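Phenolpthiocerol synthesis type-I polyketide synthase ppsA (Mycobacterium bovis, PDB 7AKC) probably extends long-chain acyl starters with malonyl or methylmalonyl units in phthiocerol lipid synthesis, its acyltransferase domain loading the extender unit. Local coordinates at residues 213-226 with 257-269. Residues are numbered along the deposited sequence; the frame is centred on the assembly and turned at random.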
# COMPACT_ATOMS: atom_id res chain seq x y z
N PRO A 213 3.14 8.68 4.42
CA PRO A 213 2.07 8.30 5.28
C PRO A 213 2.56 7.22 6.27
O PRO A 213 3.73 7.02 6.37
CB PRO A 213 1.03 7.79 4.26
CG PRO A 213 1.78 7.52 2.96
CD PRO A 213 3.23 7.84 3.23
N HIS A 214 1.64 6.60 7.00
CA HIS A 214 1.98 5.45 7.89
C HIS A 214 2.97 5.85 8.99
O HIS A 214 3.84 5.05 9.31
CB HIS A 214 2.36 4.22 7.08
CG HIS A 214 1.49 4.08 5.88
ND1 HIS A 214 0.13 3.94 5.99
CD2 HIS A 214 1.76 4.15 4.57
CE1 HIS A 214 -0.40 3.88 4.80
NE2 HIS A 214 0.58 4.02 3.92
N ASN A 215 2.76 7.03 9.56
CA ASN A 215 3.64 7.53 10.65
C ASN A 215 2.86 8.58 11.44
O ASN A 215 1.84 9.04 10.95
CB ASN A 215 5.00 7.96 10.10
CG ASN A 215 4.94 9.25 9.31
OD1 ASN A 215 5.06 10.33 9.88
ND2 ASN A 215 4.76 9.15 8.01
N PRO A 216 3.30 8.97 12.66
CA PRO A 216 2.55 9.90 13.50
C PRO A 216 2.19 11.27 12.91
O PRO A 216 1.34 11.92 13.43
CB PRO A 216 3.47 10.09 14.72
CG PRO A 216 4.20 8.79 14.81
CD PRO A 216 4.47 8.44 13.37
N ALA A 217 2.85 11.67 11.83
CA ALA A 217 2.53 12.95 11.17
C ALA A 217 1.12 12.90 10.58
O ALA A 217 0.54 13.96 10.35
CB ALA A 217 3.54 13.24 10.11
N MET A 218 0.60 11.70 10.35
CA MET A 218 -0.77 11.55 9.81
C MET A 218 -1.84 11.72 10.91
O MET A 218 -3.00 11.92 10.55
CB MET A 218 -0.92 10.19 9.13
CG MET A 218 0.07 9.98 8.02
SD MET A 218 -0.27 11.03 6.60
CE MET A 218 1.10 12.19 6.69
N ASP A 219 -1.46 11.64 12.18
CA ASP A 219 -2.47 11.71 13.27
C ASP A 219 -3.27 13.00 13.13
O ASP A 219 -4.49 12.95 13.24
CB ASP A 219 -1.81 11.74 14.64
CG ASP A 219 -1.11 10.47 15.05
OD1 ASP A 219 -1.38 9.44 14.44
OD2 ASP A 219 -0.30 10.53 15.98
N ALA A 220 -2.59 14.11 12.86
CA ALA A 220 -3.26 15.43 12.81
C ALA A 220 -4.23 15.57 11.64
O ALA A 220 -5.05 16.46 11.71
CB ALA A 220 -2.23 16.52 12.80
N LEU A 221 -4.14 14.71 10.61
CA LEU A 221 -5.03 14.78 9.42
C LEU A 221 -6.26 13.88 9.59
O LEU A 221 -7.16 13.98 8.76
CB LEU A 221 -4.25 14.37 8.18
CG LEU A 221 -2.88 15.01 7.97
CD1 LEU A 221 -2.24 14.48 6.71
CD2 LEU A 221 -2.99 16.52 7.91
N GLN A 222 -6.28 13.04 10.62
CA GLN A 222 -7.39 12.07 10.77
C GLN A 222 -8.71 12.80 11.10
O GLN A 222 -9.70 12.41 10.50
CB GLN A 222 -7.05 10.99 11.79
CG GLN A 222 -5.88 10.10 11.38
CD GLN A 222 -5.63 9.06 12.44
OE1 GLN A 222 -5.42 9.38 13.60
NE2 GLN A 222 -5.67 7.80 12.04
N PRO A 223 -8.80 13.84 11.98
CA PRO A 223 -10.11 14.48 12.19
C PRO A 223 -10.68 15.05 10.91
O PRO A 223 -11.88 14.90 10.67
CB PRO A 223 -9.81 15.57 13.22
CG PRO A 223 -8.61 15.06 13.97
CD PRO A 223 -7.77 14.43 12.87
N ALA A 224 -9.84 15.68 10.07
CA ALA A 224 -10.25 16.26 8.79
C ALA A 224 -10.79 15.16 7.88
O ALA A 224 -11.86 15.32 7.28
N MET A 225 -10.11 14.00 7.84
CA MET A 225 -10.54 12.87 7.03
C MET A 225 -11.90 12.38 7.46
O MET A 225 -12.77 12.18 6.62
CB MET A 225 -9.52 11.72 7.08
CG MET A 225 -8.26 12.04 6.30
SD MET A 225 -8.45 11.77 4.50
CE MET A 225 -8.70 9.98 4.47
N ARG A 226 -12.09 12.18 8.77
CA ARG A 226 -13.37 11.68 9.27
C ARG A 226 -14.50 12.66 9.00
O ARG A 226 -15.64 12.24 8.78
CB ARG A 226 -13.28 11.35 10.77
CG ARG A 226 -12.28 10.25 11.09
CD ARG A 226 -12.04 10.24 12.57
NE ARG A 226 -11.01 9.28 12.98
CZ ARG A 226 -10.01 9.57 13.81
NH1 ARG A 226 -9.88 10.80 14.30
NH2 ARG A 226 -9.12 8.64 14.13
N ALA A 257 -15.17 6.65 6.07
CA ALA A 257 -14.27 7.73 6.50
C ALA A 257 -13.28 7.26 7.56
O ALA A 257 -12.08 7.56 7.44
CB ALA A 257 -15.08 8.92 7.01
N GLU A 258 -13.76 6.52 8.58
CA GLU A 258 -12.94 5.99 9.66
C GLU A 258 -11.88 5.05 9.10
O GLU A 258 -10.71 5.18 9.48
CB GLU A 258 -13.79 5.31 10.76
CG GLU A 258 -12.96 4.94 11.98
CD GLU A 258 -12.22 6.09 12.65
OE1 GLU A 258 -12.88 6.84 13.41
OE2 GLU A 258 -11.00 6.24 12.42
N HIS A 259 -12.28 4.16 8.16
CA HIS A 259 -11.34 3.27 7.49
C HIS A 259 -10.23 4.07 6.76
O HIS A 259 -9.07 3.71 6.91
CB HIS A 259 -12.03 2.34 6.49
CG HIS A 259 -11.07 1.39 5.85
ND1 HIS A 259 -10.64 0.26 6.51
CD2 HIS A 259 -10.44 1.46 4.65
CE1 HIS A 259 -9.77 -0.33 5.69
NE2 HIS A 259 -9.63 0.36 4.56
N TRP A 260 -10.57 5.10 5.97
CA TRP A 260 -9.53 5.86 5.24
C TRP A 260 -8.64 6.69 6.16
O TRP A 260 -7.41 6.74 5.94
CB TRP A 260 -10.14 6.68 4.09
CG TRP A 260 -10.90 5.79 3.14
CD1 TRP A 260 -12.25 5.78 2.91
CD2 TRP A 260 -10.37 4.68 2.40
NE1 TRP A 260 -12.59 4.75 2.07
CE2 TRP A 260 -11.45 4.05 1.74
CE3 TRP A 260 -9.08 4.11 2.29
CZ2 TRP A 260 -11.28 2.89 0.98
CZ3 TRP A 260 -8.92 3.00 1.49
CH2 TRP A 260 -10.01 2.39 0.87
N ALA A 261 -9.20 7.25 7.25
CA ALA A 261 -8.40 7.97 8.26
C ALA A 261 -7.44 7.00 8.97
O ALA A 261 -6.28 7.34 9.22
CB ALA A 261 -9.32 8.62 9.29
N THR A 262 -7.91 5.77 9.24
CA THR A 262 -7.08 4.77 9.90
C THR A 262 -6.00 4.24 8.98
O THR A 262 -4.85 4.07 9.39
CB THR A 262 -7.98 3.65 10.44
OG1 THR A 262 -8.79 4.18 11.49
CG2 THR A 262 -7.18 2.44 10.94
N ASN A 263 -6.38 3.96 7.72
CA ASN A 263 -5.49 3.41 6.69
C ASN A 263 -4.26 4.28 6.43
O ASN A 263 -3.15 3.76 6.26
CB ASN A 263 -6.28 3.12 5.40
CG ASN A 263 -5.41 2.91 4.20
OD1 ASN A 263 -5.07 3.87 3.49
ND2 ASN A 263 -4.95 1.68 4.02
N MET A 264 -4.47 5.59 6.43
CA MET A 264 -3.35 6.53 6.14
C MET A 264 -2.33 6.57 7.30
O MET A 264 -1.18 6.91 7.03
CB MET A 264 -3.89 7.94 5.87
CG MET A 264 -4.34 8.68 7.09
SD MET A 264 -5.18 10.22 6.66
CE MET A 264 -4.03 10.90 5.48
N ARG A 265 -2.72 6.21 8.52
CA ARG A 265 -1.81 6.28 9.70
C ARG A 265 -1.23 4.90 10.01
O ARG A 265 -0.04 4.82 10.29
CB ARG A 265 -2.58 6.78 10.92
CG ARG A 265 -1.87 6.64 12.25
CD ARG A 265 -0.55 7.38 12.25
NE ARG A 265 0.16 7.18 13.51
CZ ARG A 265 1.04 6.22 13.73
NH1 ARG A 265 1.35 5.35 12.78
NH2 ARG A 265 1.62 6.13 14.91
N ASN A 266 -2.07 3.85 9.96
CA ASN A 266 -1.59 2.54 10.36
C ASN A 266 -0.47 2.03 9.47
O ASN A 266 -0.42 2.39 8.29
CB ASN A 266 -2.75 1.52 10.26
CG ASN A 266 -3.64 1.48 11.46
OD1 ASN A 266 -3.58 2.33 12.36
ND2 ASN A 266 -4.55 0.51 11.47
N PRO A 267 0.37 1.12 9.99
CA PRO A 267 1.30 0.42 9.10
C PRO A 267 0.53 -0.32 7.98
O PRO A 267 -0.69 -0.58 8.08
CB PRO A 267 1.97 -0.64 10.00
CG PRO A 267 1.53 -0.38 11.34
CD PRO A 267 0.39 0.59 11.36
N VAL A 268 1.23 -0.62 6.91
CA VAL A 268 0.64 -1.33 5.75
C VAL A 268 0.98 -2.82 5.92
O VAL A 268 2.17 -3.19 5.84
CB VAL A 268 1.26 -0.82 4.45
CG1 VAL A 268 0.73 -1.63 3.25
CG2 VAL A 268 1.02 0.69 4.27
N HIS A 269 -0.03 -3.65 6.20
CA HIS A 269 0.16 -5.08 6.49
C HIS A 269 0.21 -5.88 5.19
O HIS A 269 -0.65 -6.72 4.93
CB HIS A 269 -0.95 -5.56 7.48
CG HIS A 269 -0.93 -4.81 8.78
ND1 HIS A 269 -1.57 -3.59 8.94
CD2 HIS A 269 -0.21 -5.08 9.91
CE1 HIS A 269 -1.28 -3.18 10.18
NE2 HIS A 269 -0.50 -4.06 10.81
O HOH W 1 3.26 3.26 11.35
O HOH W 2 0.90 8.34 16.69
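H214 is held by the backbone of residues 264-266, a worked example of backbone carbonyls fixing the rotation of an imidazole. The peptide N of H214 donates to M264 O (2.8 Å), while ring ND1 donates to N266 O (2.8 Å) in a bent bond, 130° at the hydrogen, with the acceptor tilted from the ring plane. V268 CG2 lies over the centre of one ring face, 3.4 Å from the centroid, a CH-pi contact; P213 CB covers the other. Across the ring from ND1, NE2 is hydrogen-bonded to S112 OG, consistent with the Ser-His pair of acyltransferases, S112 lying in what is probably the GxSxG nucleophile elbow.

Charged groups line the outer side. R265 NE forms a salt bridge with D219 OD1 (2.9 Å), on the syn side but tilted out of the carboxylate plane, and a water joins D219 OD2 to R265 NH2. CG anti to the backbone N (chi1 168°) and a bend at chi2 turn the R265 chain back, laying one guanidinium face on the N215-P216 peptide. R226 NE forms a second salt bridge, to E258 OE2 (3.1 Å). Between them, Q222 NE2 reaches A261 O (2.9 Å) almost straight, from above the carbonyl plane.

Apolar side chains meet on the buried side: M225 CB rests on A261 CB, its CG on M264 SD (3.6 Å), and M264 CE reaches M218 SD.

Helices 222-226 and 257-265 run nearly antiparallel (154°); helix 127-141 abuts M225 and M264, helix 115-121 packs on W260, and strand 171-177 borders P216 and V268.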